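Local structure of In2-1 family protein, glutathione transferase lambda3 (Populus trichocarpa, 4PQI) at residues S10-L15 / Y221-T226; C41-R46 / G95-L100; W48-F53 / K102-N107; V63-Q68 / A72-K77. The protein is a monomeric lambda-class glutathione transferase that binds glutathione and probably works as a thiol transferase. One frame throughout, in Å; residues are numbered along the deposited sequence.

Contact 1: S10-L15 / Y221-T226; sequences SVPEKL and YKQTKT
Q223 meets the backbone at V11 and P12 with its side chain, and it accounts for 91 Å² of the 159 Å² that the two segments bury together. Its CG stands beside the backbone N, anti to the carbonyl carbon (chi1 -64°), and from there the chain runs extended, bringing Q223 CD to 3.5 Å from V11 O. This is the dense part of the contact. V11 O accepts a hydrogen bond from Q57, and the end of Q223 lies against the same carbonyl. An alanine here would cut away the chain beyond CB and would probably leave V11 O less covered and open a gap where the amide end now meets V11 and P12. The other side is loose: V11 and P12, both exposed, set out away from the facing segment, and no V11 side-chain atom comes nearer than 5.7 Å to it. Q223 itself sits in a type I turn from K222 to K225. Y221 O receives both T224 N at 2.9 Å and T224 OG1 at 2.7 Å, the hydroxyl bond lying in the carbonyl plane on a lone pair. The contact thus lays the loop between helix 4-7 and strand 33-37 over the chain leaving helix 219-222, while T224 packs on W48 and N52 of helix 42-54.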
# COMPACT_ATOMS: atom_id res chain seq x y z
N SER A 10 -3.75 12.14 9.89
CA SER A 10 -3.41 12.75 8.61
C SER A 10 -4.10 14.09 8.42
O SER A 10 -5.17 14.33 8.97
CB SER A 10 -3.79 11.83 7.44
OG SER A 10 -5.20 11.76 7.32
N VAL A 11 -3.47 14.94 7.62
CA VAL A 11 -4.10 16.19 7.18
C VAL A 11 -4.05 16.25 5.65
O VAL A 11 -3.24 15.57 5.02
CB VAL A 11 -3.38 17.41 7.80
CG1 VAL A 11 -3.59 17.44 9.31
CG2 VAL A 11 -1.89 17.40 7.46
N PRO A 12 -4.95 17.05 5.04
CA PRO A 12 -4.89 17.33 3.60
C PRO A 12 -3.49 17.80 3.21
O PRO A 12 -2.86 18.55 3.96
CB PRO A 12 -5.91 18.46 3.42
CG PRO A 12 -6.90 18.21 4.47
CD PRO A 12 -6.15 17.65 5.66
N GLU A 13 -3.00 17.32 2.08
CA GLU A 13 -1.64 17.60 1.69
C GLU A 13 -1.54 18.02 0.23
O GLU A 13 -2.11 17.37 -0.65
CB GLU A 13 -0.79 16.36 1.95
CG GLU A 13 0.68 16.53 1.66
CD GLU A 13 1.47 15.30 2.05
OE1 GLU A 13 2.72 15.38 2.07
OE2 GLU A 13 0.85 14.26 2.33
N LYS A 14 -0.82 19.11 -0.03
CA LYS A 14 -0.50 19.50 -1.39
C LYS A 14 0.59 18.57 -1.95
O LYS A 14 1.59 18.31 -1.29
CB LYS A 14 -0.02 20.95 -1.39
CG LYS A 14 0.33 21.50 -2.75
CD LYS A 14 -0.89 21.55 -3.66
CE LYS A 14 -0.58 22.33 -4.93
NZ LYS A 14 0.74 21.94 -5.49
N LEU A 15 0.38 18.06 -3.16
CA LEU A 15 1.32 17.13 -3.78
C LEU A 15 2.20 17.83 -4.81
O LEU A 15 1.69 18.49 -5.72
CB LEU A 15 0.56 15.97 -4.44
CG LEU A 15 -0.17 15.05 -3.45
CD1 LEU A 15 -0.81 13.86 -4.14
CD2 LEU A 15 0.79 14.58 -2.36
N TYR A 221 -5.96 6.98 3.87
CA TYR A 221 -5.98 6.17 2.66
C TYR A 221 -6.51 6.93 1.44
O TYR A 221 -5.90 6.87 0.38
CB TYR A 221 -6.78 4.89 2.86
CG TYR A 221 -7.05 4.13 1.57
CD1 TYR A 221 -6.00 3.65 0.79
CD2 TYR A 221 -8.35 3.88 1.14
CE1 TYR A 221 -6.24 2.95 -0.38
CE2 TYR A 221 -8.60 3.20 -0.03
CZ TYR A 221 -7.54 2.72 -0.78
OH TYR A 221 -7.79 2.04 -1.95
N LYS A 222 -7.65 7.61 1.59
CA LYS A 222 -8.32 8.26 0.46
C LYS A 222 -7.40 9.22 -0.28
O LYS A 222 -7.39 9.26 -1.51
CB LYS A 222 -9.59 8.99 0.91
CG LYS A 222 -10.74 8.06 1.28
CD LYS A 222 -12.05 8.83 1.47
CE LYS A 222 -11.97 9.74 2.67
NZ LYS A 222 -13.27 10.40 2.99
N GLN A 223 -6.61 9.97 0.50
CA GLN A 223 -5.59 10.89 -0.01
C GLN A 223 -4.57 10.26 -0.97
O GLN A 223 -3.90 10.98 -1.70
CB GLN A 223 -4.84 11.53 1.16
CG GLN A 223 -5.69 12.41 2.04
CD GLN A 223 -4.91 13.07 3.15
OE1 GLN A 223 -3.68 13.07 3.14
NE2 GLN A 223 -5.63 13.64 4.11
N THR A 224 -4.44 8.93 -0.96
CA THR A 224 -3.35 8.28 -1.70
C THR A 224 -3.84 7.50 -2.93
O THR A 224 -3.03 6.95 -3.69
CB THR A 224 -2.60 7.28 -0.81
OG1 THR A 224 -3.45 6.17 -0.55
CG2 THR A 224 -2.20 7.94 0.50
N LYS A 225 -5.15 7.47 -3.12
CA LYS A 225 -5.76 6.67 -4.19
C LYS A 225 -5.39 7.12 -5.61
O LYS A 225 -5.32 8.31 -5.90
CB LYS A 225 -7.28 6.60 -4.02
CG LYS A 225 -7.70 5.65 -2.90
CD LYS A 225 -9.21 5.56 -2.72
CE LYS A 225 -9.83 4.60 -3.71
NZ LYS A 225 -11.27 4.38 -3.40
N THR A 226 -5.19 6.13 -6.47
CA THR A 226 -4.71 6.33 -7.84
C THR A 226 -5.87 6.56 -8.81
O THR A 226 -7.02 6.24 -8.52
CB THR A 226 -3.85 5.10 -8.28
OG1 THR A 226 -3.03 5.45 -9.41
CG2 THR A 226 -4.73 3.90 -8.61

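Contact 2: C41-R46 / G95-L100; sequences CPFAQR and GESLDL. With GSH (glutathione), chain B.
S97 OG is held from two directions, accepting from R46 NH1 at 2.9 Å and donating to GSH O12 at 2.7 Å. The arginine bond has an N-H...acceptor angle of 153°, and the oxygen lies only 4° out of the guanidinium plane. S97 OG sits between its own backbone N and carbonyl carbon (chi1 62°), which leaves it close to the ligand carboxylate that S97 N also serves, through a 2.8 Å bond to GSH O11. Next door, E96 OE2 accepts from GSH N1 at 3.0 Å. The Glu-Ser pair at the start of the helix therefore reads both charged groups of the gamma-glutamyl end, as in other glutathione transferases, and the helix N terminus would probably favour the carboxylate further. R46 is a second-shell residue that positions S97: L98 CD2 covers one guanidinium face at 3.7 Å above its plane, and NE is hydrogen-bonded to A181 O. F43 offers a ring face to GSH, whose CB1 lies over the ring centre, while S97 OG lies at the ring edge. At the thiol end, C41 SG caps helix 42-54 by accepting from A44 N, and it lies 3.3 Å from GSH SG2, too far for a disulfide. The site thus forms where helices 42-54 and 97-107 begin, with F185 of helix 177-197 meeting F43 edge-to-face and T131 of helix 118-139 touching R46 and L98.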
# COMPACT_ATOMS: atom_id res chain seq x y z
N CYS A 41 2.47 3.86 -7.57
CA CYS A 41 3.03 2.56 -7.20
C CYS A 41 2.34 2.06 -5.94
O CYS A 41 2.33 2.76 -4.92
CB CYS A 41 4.54 2.67 -6.96
SG CYS A 41 5.25 1.24 -6.10
N PRO A 42 1.74 0.85 -6.02
CA PRO A 42 1.00 0.28 -4.89
C PRO A 42 1.91 -0.16 -3.73
O PRO A 42 1.46 -0.14 -2.58
CB PRO A 42 0.25 -0.92 -5.52
CG PRO A 42 1.06 -1.29 -6.71
CD PRO A 42 1.70 -0.02 -7.21
N PHE A 43 3.17 -0.51 -4.01
CA PHE A 43 4.08 -0.86 -2.92
C PHE A 43 4.42 0.39 -2.12
O PHE A 43 4.38 0.38 -0.88
CB PHE A 43 5.36 -1.52 -3.43
CG PHE A 43 5.14 -2.86 -4.09
CD1 PHE A 43 5.01 -4.01 -3.33
CD2 PHE A 43 5.05 -2.95 -5.48
CE1 PHE A 43 4.80 -5.25 -3.95
CE2 PHE A 43 4.84 -4.17 -6.10
CZ PHE A 43 4.72 -5.33 -5.32
N ALA A 44 4.73 1.47 -2.83
CA ALA A 44 4.96 2.77 -2.19
C ALA A 44 3.70 3.29 -1.49
O ALA A 44 3.78 3.91 -0.43
CB ALA A 44 5.45 3.78 -3.22
N GLN A 45 2.53 3.04 -2.09
CA GLN A 45 1.29 3.49 -1.47
C GLN A 45 1.15 2.96 -0.05
O GLN A 45 0.68 3.69 0.82
CB GLN A 45 0.08 3.08 -2.30
CG GLN A 45 -1.22 3.71 -1.81
CD GLN A 45 -2.39 3.32 -2.66
OE1 GLN A 45 -2.26 2.48 -3.56
NE2 GLN A 45 -3.55 3.94 -2.40
N ARG A 46 1.56 1.72 0.18
CA ARG A 46 1.59 1.16 1.53
C ARG A 46 2.27 2.13 2.50
O ARG A 46 1.74 2.45 3.54
CB ARG A 46 2.32 -0.18 1.56
CG ARG A 46 1.58 -1.35 0.95
CD ARG A 46 2.55 -2.50 0.71
NE ARG A 46 1.89 -3.77 0.37
CZ ARG A 46 2.53 -4.87 -0.00
NH1 ARG A 46 3.86 -4.87 -0.12
NH2 ARG A 46 1.85 -5.97 -0.28
N GLY A 95 14.85 -0.06 1.84
CA GLY A 95 13.82 -0.40 0.87
C GLY A 95 12.88 -1.46 1.42
O GLY A 95 12.96 -1.78 2.61
N GLU A 96 12.03 -2.01 0.55
CA GLU A 96 11.03 -3.04 0.89
C GLU A 96 9.84 -2.47 1.66
O GLU A 96 9.93 -2.20 2.86
CB GLU A 96 11.63 -4.26 1.63
CG GLU A 96 12.59 -5.11 0.79
CD GLU A 96 11.92 -5.71 -0.45
OE1 GLU A 96 12.65 -6.19 -1.34
OE2 GLU A 96 10.68 -5.70 -0.54
N SER A 97 8.73 -2.32 0.94
CA SER A 97 7.53 -1.66 1.48
C SER A 97 7.03 -2.24 2.81
O SER A 97 6.62 -1.48 3.68
CB SER A 97 6.40 -1.66 0.44
OG SER A 97 6.01 -2.97 0.08
N LEU A 98 7.08 -3.56 2.97
CA LEU A 98 6.64 -4.19 4.23
C LEU A 98 7.59 -3.91 5.40
O LEU A 98 7.13 -3.62 6.50
CB LEU A 98 6.41 -5.69 4.07
CG LEU A 98 5.26 -6.13 3.16
CD1 LEU A 98 5.19 -7.68 3.15
CD2 LEU A 98 3.91 -5.49 3.56
N ASP A 99 8.90 -3.99 5.15
CA ASP A 99 9.90 -3.58 6.13
C ASP A 99 9.71 -2.12 6.51
O ASP A 99 9.90 -1.75 7.68
CB ASP A 99 11.33 -3.78 5.61
CG ASP A 99 11.71 -5.26 5.45
OD1 ASP A 99 12.64 -5.55 4.66
OD2 ASP A 99 11.10 -6.14 6.11
N LEU A 100 9.35 -1.27 5.54
CA LEU A 100 9.21 0.15 5.84
C LEU A 100 7.97 0.45 6.71
O LEU A 100 8.06 1.25 7.64
CB LEU A 100 9.24 1.00 4.55
CG LEU A 100 10.58 1.05 3.80
CD1 LEU A 100 10.45 1.79 2.46
CD2 LEU A 100 11.65 1.70 4.64
N1 GSH B . 9.28 -5.75 -3.19
CA1 GSH B . 9.35 -4.31 -3.40
C1 GSH B . 8.63 -3.59 -2.29
O11 GSH B . 9.04 -2.50 -1.83
O12 GSH B . 7.61 -4.09 -1.78
CB1 GSH B . 8.75 -3.97 -4.77
CG1 GSH B . 8.67 -2.47 -5.03
CD1 GSH B . 8.46 -2.26 -6.52
OE1 GSH B . 8.52 -3.36 -7.39
N2 GSH B . 8.20 -1.05 -6.98
CA2 GSH B . 8.03 -0.88 -8.42
C2 GSH B . 9.28 -0.32 -9.05
O2 GSH B . 10.09 0.58 -8.34
CB2 GSH B . 6.85 0.05 -8.71
SG2 GSH B . 5.28 -0.83 -8.70
N3 GSH B . 9.55 -0.69 -10.29
CA3 GSH B . 10.43 0.12 -11.11
C3 GSH B . 11.62 -0.70 -11.55
O31 GSH B . 12.54 -0.18 -12.24
O32 GSH B . 11.69 -1.91 -11.23

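Contact 3: W48-F53 / K102-N107; sequences WITRNF and KYLESN
T50 and L104 make the apolar core of this helix-to-helix contact. T50 CG2 lies 3.9 Å from L104 CB and 4.0 Å from L104 CD1, so the methyl rests against both the root and one branch of the leucine. The threonine methyl is anti to its own N, while OG1 is anti to the carbonyl carbon (chi1 -53°); the methyl is thereby given to the leucine and the hydroxyl to R46 O, one turn back in the same helix. L104 CD1 reaches on to the backbone, 3.9 Å from R51 N, and grazes R51 CB at 4.4 Å. Polar bonding runs to other partners: no hydrogen bond links the two segments. The R51 guanidinium leads away to E13, with NE bonded to I60 O, and E105 forms a salt bridge with K54. The backbone evidence agrees with simple side-chain packing, since the closest CA atoms, those of T50 and L104, are 7.4 Å apart. I180 of helix 177-197 and I60 of strand 60-64 extend the apolar surroundings, touching T50 and L104 respectively. Helices 42-54 and 97-107 are therefore joined here by shape and by exclusion of water, with the polar ends of T50 and R51 satisfied by bonds that do not cross the contact.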
# COMPACT_ATOMS: atom_id res chain seq x y z
N TRP A 48 3.05 5.29 2.04
CA TRP A 48 2.33 6.56 2.00
C TRP A 48 1.16 6.63 3.00
O TRP A 48 1.05 7.57 3.78
CB TRP A 48 1.85 6.80 0.58
CG TRP A 48 1.33 8.17 0.29
CD1 TRP A 48 1.23 9.23 1.15
CD2 TRP A 48 0.82 8.63 -0.97
NE1 TRP A 48 0.70 10.31 0.51
CE2 TRP A 48 0.44 9.97 -0.80
CE3 TRP A 48 0.65 8.03 -2.22
CZ2 TRP A 48 -0.10 10.73 -1.84
CZ3 TRP A 48 0.12 8.78 -3.25
CH2 TRP A 48 -0.25 10.11 -3.05
N ILE A 49 0.29 5.62 2.97
CA ILE A 49 -0.83 5.54 3.89
C ILE A 49 -0.36 5.50 5.34
O ILE A 49 -0.94 6.18 6.20
CB ILE A 49 -1.67 4.27 3.62
CG1 ILE A 49 -2.13 4.24 2.16
CG2 ILE A 49 -2.85 4.18 4.60
CD1 ILE A 49 -2.58 2.84 1.68
N THR A 50 0.67 4.71 5.62
CA THR A 50 1.21 4.59 6.97
C THR A 50 1.73 5.95 7.46
O THR A 50 1.43 6.36 8.59
CB THR A 50 2.34 3.51 7.07
OG1 THR A 50 1.88 2.26 6.56
CG2 THR A 50 2.76 3.32 8.50
N ARG A 51 2.49 6.64 6.61
CA ARG A 51 3.00 7.98 6.90
C ARG A 51 1.88 8.93 7.30
O ARG A 51 1.98 9.67 8.30
CB ARG A 51 3.72 8.52 5.66
CG ARG A 51 4.09 10.00 5.70
CD ARG A 51 4.65 10.39 4.33
NE ARG A 51 4.87 11.82 4.13
CZ ARG A 51 4.01 12.66 3.55
NH1 ARG A 51 2.81 12.25 3.15
NH2 ARG A 51 4.34 13.93 3.41
N ASN A 52 0.82 8.91 6.50
CA ASN A 52 -0.33 9.78 6.69
C ASN A 52 -1.05 9.48 8.01
O ASN A 52 -1.24 10.36 8.84
CB ASN A 52 -1.29 9.66 5.50
CG ASN A 52 -0.71 10.23 4.19
OD1 ASN A 52 0.39 10.78 4.18
ND2 ASN A 52 -1.45 10.08 3.09
N PHE A 53 -1.42 8.22 8.20
CA PHE A 53 -2.17 7.82 9.39
C PHE A 53 -1.45 8.16 10.70
O PHE A 53 -2.07 8.69 11.63
CB PHE A 53 -2.50 6.33 9.35
CG PHE A 53 -3.52 5.92 10.35
CD1 PHE A 53 -4.88 5.93 10.02
CD2 PHE A 53 -3.15 5.53 11.63
CE1 PHE A 53 -5.84 5.56 10.95
CE2 PHE A 53 -4.10 5.15 12.56
CZ PHE A 53 -5.45 5.16 12.22
N LYS A 102 6.56 -1.50 8.77
CA LYS A 102 6.91 -2.04 10.09
C LYS A 102 7.83 -1.10 10.85
O LYS A 102 7.72 -0.97 12.07
CB LYS A 102 7.57 -3.39 9.93
CG LYS A 102 6.58 -4.53 9.87
CD LYS A 102 7.23 -5.73 9.21
CE LYS A 102 6.34 -6.96 9.32
NZ LYS A 102 6.86 -8.06 8.44
N TYR A 103 8.72 -0.45 10.12
CA TYR A 103 9.72 0.44 10.71
C TYR A 103 9.11 1.77 11.19
O TYR A 103 9.46 2.28 12.27
CB TYR A 103 10.83 0.68 9.69
CG TYR A 103 11.98 1.56 10.13
CD1 TYR A 103 12.65 1.33 11.33
CD2 TYR A 103 12.42 2.60 9.33
CE1 TYR A 103 13.72 2.14 11.72
CE2 TYR A 103 13.48 3.40 9.70
CZ TYR A 103 14.13 3.17 10.90
OH TYR A 103 15.18 3.99 11.26
N LEU A 104 8.21 2.32 10.37
CA LEU A 104 7.43 3.48 10.80
C LEU A 104 6.68 3.14 12.09
O LEU A 104 6.72 3.92 13.04
CB LEU A 104 6.45 3.93 9.71
CG LEU A 104 7.08 4.53 8.44
CD1 LEU A 104 6.05 5.34 7.61
CD2 LEU A 104 8.28 5.40 8.81
N GLU A 105 6.02 1.99 12.12
CA GLU A 105 5.28 1.57 13.32
C GLU A 105 6.15 1.31 14.57
O GLU A 105 5.71 1.59 15.70
CB GLU A 105 4.37 0.37 13.03
CG GLU A 105 3.69 -0.28 14.26
CD GLU A 105 2.65 0.61 14.97
OE1 GLU A 105 2.20 1.62 14.37
OE2 GLU A 105 2.27 0.28 16.12
N SER A 106 7.35 0.76 14.40
CA SER A 106 8.18 0.44 15.56
C SER A 106 9.02 1.61 16.08
O SER A 106 9.38 1.66 17.27
CB SER A 106 9.11 -0.74 15.25
OG SER A 106 10.00 -0.39 14.19
N ASN A 107 9.32 2.57 15.21
CA ASN A 107 10.36 3.56 15.52
C ASN A 107 9.98 5.03 15.36
O ASN A 107 10.82 5.90 15.57
CB ASN A 107 11.61 3.26 14.69
CG ASN A 107 12.36 2.06 15.20
OD1 ASN A 107 11.89 0.93 15.12
ND2 ASN A 107 13.55 2.30 15.74

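Contact 4: V63-Q68 / A72-K77; sequences VPLILQ and AWYPEK. With GSH (glutathione), chain B.
L65 lays its CD1 methyl over the face of the Y74 ring, 3.7 Å from the centroid and 11° off the ring normal, a CH-pi contact. That all the ring carbons from CG to CE1 and CE2 lie within 4.1 Å of this one methyl confirms its central position. The two side chains meet at about a right angle. On the helix side, CG of Y74 is anti to the backbone N (chi1 -177°), which carries the ring out toward L65, just past the strand end. The other L65 branch goes to the neighbouring aromatic: L65 CD2 is 4.1 Å from W73 CH2, and V63 CG1 meets the same corner in the ring plane, 4.4 Å from W73 CH2. No hydrogen bond crosses the contact, which buries 151 Å². The polar ends are bonded outside it, W73 NE1 to A23 O and Y74 OH to both K83 O and S86 OG. Putting a leucine in place of Y74 would probably deprive the L65 methyl of its aromatic face and leave K83 O and S86 OG without their shared hydroxyl partner. Further along, L67 CD1 comes 3.8 Å from GSH O2, so the segment that packs on the helix also lines the glutathione pocket, to which R70 and K83 contribute hydrogen bonds. Helix 73-78, with a wider pi-type turn at 74-77, thus packs against the end of edge strand 60-64 and the residue that follows it; the strand pairs through V63 with strand 33-37, and Y36 of that strand meets both aromatic residues.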
# COMPACT_ATOMS: atom_id res chain seq x y z
N VAL A 63 9.55 12.40 -2.12
CA VAL A 63 10.30 12.68 -3.34
C VAL A 63 9.71 11.77 -4.41
O VAL A 63 10.15 10.63 -4.56
CB VAL A 63 11.80 12.35 -3.16
CG1 VAL A 63 12.58 12.74 -4.41
CG2 VAL A 63 12.36 13.06 -1.93
N PRO A 64 8.68 12.25 -5.13
CA PRO A 64 8.06 11.43 -6.17
C PRO A 64 8.83 11.47 -7.51
O PRO A 64 9.32 12.52 -7.93
CB PRO A 64 6.66 12.05 -6.31
CG PRO A 64 6.92 13.52 -6.05
CD PRO A 64 7.97 13.53 -4.94
N LEU A 65 8.94 10.30 -8.14
CA LEU A 65 9.71 10.13 -9.36
C LEU A 65 8.79 9.67 -10.47
O LEU A 65 7.78 9.02 -10.22
CB LEU A 65 10.78 9.04 -9.15
CG LEU A 65 11.69 9.20 -7.94
CD1 LEU A 65 12.64 8.00 -7.77
CD2 LEU A 65 12.47 10.52 -8.07
N ILE A 66 9.13 10.02 -11.70
CA ILE A 66 8.47 9.41 -12.84
C ILE A 66 9.30 8.18 -13.19
O ILE A 66 10.39 8.31 -13.74
CB ILE A 66 8.45 10.35 -14.06
CG1 ILE A 66 7.77 11.67 -13.71
CG2 ILE A 66 7.74 9.68 -15.22
CD1 ILE A 66 7.89 12.71 -14.83
N LEU A 67 8.81 6.99 -12.85
CA LEU A 67 9.61 5.77 -13.04
C LEU A 67 9.94 5.47 -14.50
O LEU A 67 11.02 4.96 -14.79
CB LEU A 67 8.94 4.56 -12.38
CG LEU A 67 8.89 4.55 -10.85
CD1 LEU A 67 8.24 3.27 -10.35
CD2 LEU A 67 10.27 4.72 -10.25
N GLN A 68 9.03 5.79 -15.42
CA GLN A 68 9.29 5.60 -16.85
C GLN A 68 10.37 6.53 -17.42
O GLN A 68 10.85 6.33 -18.54
CB GLN A 68 7.99 5.75 -17.66
CG GLN A 68 7.23 4.45 -17.78
CD GLN A 68 8.14 3.30 -18.17
OE1 GLN A 68 8.79 3.33 -19.22
NE2 GLN A 68 8.22 2.28 -17.31
N ALA A 72 18.66 9.60 -13.27
CA ALA A 72 19.75 8.65 -13.14
C ALA A 72 20.38 8.69 -11.74
O ALA A 72 20.93 7.69 -11.29
CB ALA A 72 20.82 8.93 -14.22
N TRP A 73 20.32 9.84 -11.07
CA TRP A 73 20.92 9.93 -9.72
C TRP A 73 20.26 9.01 -8.69
O TRP A 73 20.82 8.73 -7.62
CB TRP A 73 20.96 11.38 -9.19
CG TRP A 73 19.68 12.18 -9.19
CD1 TRP A 73 19.39 13.27 -10.00
CD2 TRP A 73 18.53 12.02 -8.33
NE1 TRP A 73 18.14 13.76 -9.71
CE2 TRP A 73 17.59 13.01 -8.69
CE3 TRP A 73 18.19 11.12 -7.31
CZ2 TRP A 73 16.36 13.14 -8.06
CZ3 TRP A 73 16.95 11.25 -6.68
CH2 TRP A 73 16.05 12.26 -7.06
N TYR A 74 19.07 8.51 -9.01
CA TYR A 74 18.40 7.64 -8.05
C TYR A 74 19.09 6.26 -7.91
O TYR A 74 19.52 5.89 -6.81
CB TYR A 74 16.88 7.58 -8.32
CG TYR A 74 16.13 6.74 -7.32
CD1 TYR A 74 15.98 7.18 -6.00
CD2 TYR A 74 15.57 5.53 -7.68
CE1 TYR A 74 15.32 6.41 -5.06
CE2 TYR A 74 14.89 4.74 -6.75
CZ TYR A 74 14.77 5.19 -5.44
OH TYR A 74 14.11 4.45 -4.51
N PRO A 75 19.25 5.50 -9.02
CA PRO A 75 20.02 4.27 -8.85
C PRO A 75 21.50 4.53 -8.60
O PRO A 75 22.11 3.76 -7.86
CB PRO A 75 19.84 3.54 -10.19
CG PRO A 75 19.49 4.60 -11.14
CD PRO A 75 18.69 5.60 -10.38
N GLU A 76 22.05 5.60 -9.18
CA GLU A 76 23.48 5.86 -9.05
C GLU A 76 23.87 6.39 -7.67
O GLU A 76 24.90 6.02 -7.16
CB GLU A 76 23.96 6.81 -10.15
CG GLU A 76 23.91 6.23 -11.56
CD GLU A 76 24.37 7.21 -12.64
OE1 GLU A 76 25.00 8.25 -12.29
OE2 GLU A 76 24.11 6.95 -13.84
N LYS A 77 23.05 7.24 -7.08
CA LYS A 77 23.47 7.96 -5.88
C LYS A 77 22.61 7.72 -4.64
O LYS A 77 23.05 8.02 -3.53
CB LYS A 77 23.54 9.47 -6.17
CG LYS A 77 24.70 9.83 -7.07
CD LYS A 77 24.63 11.28 -7.50
CE LYS A 77 25.72 11.63 -8.51
NZ LYS A 77 25.48 12.97 -9.14
N1 GSH B . 9.28 -5.75 -3.19
CA1 GSH B . 9.35 -4.31 -3.40
C1 GSH B . 8.63 -3.59 -2.29
O11 GSH B . 9.04 -2.50 -1.83
O12 GSH B . 7.61 -4.09 -1.78
CB1 GSH B . 8.75 -3.97 -4.77
CG1 GSH B . 8.67 -2.47 -5.03
CD1 GSH B . 8.46 -2.26 -6.52
OE1 GSH B . 8.52 -3.36 -7.39
N2 GSH B . 8.20 -1.05 -6.98
CA2 GSH B . 8.03 -0.88 -8.42
C2 GSH B . 9.28 -0.32 -9.05
O2 GSH B . 10.09 0.58 -8.34
CB2 GSH B . 6.85 0.05 -8.71
SG2 GSH B . 5.28 -0.83 -8.70
N3 GSH B . 9.55 -0.69 -10.29
CA3 GSH B . 10.43 0.12 -11.11
C3 GSH B . 11.62 -0.70 -11.55
O31 GSH B . 12.54 -0.18 -12.24
O32 GSH B . 11.69 -1.91 -11.23

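From the N terminus, the 10-15 segment is the first to be reached, and contact 1 closes the longest loop by joining it to 221-226, near the far end of the chain; the other three contacts nest inside. Contacts 2 and 3 cross, because 41-46 and 48-53 follow one another on helix 42-54 while 95-100 and 102-107 do so on helix 97-107, so the two helices are tied at successive levels. Contact 4 is a short local loop nested within both. Contacts 2 and 4 reach the same glutathione without touching each other. Contact 1 touches contact 2 through T224 and Q45, linking helix 42-54 to the C-terminal region.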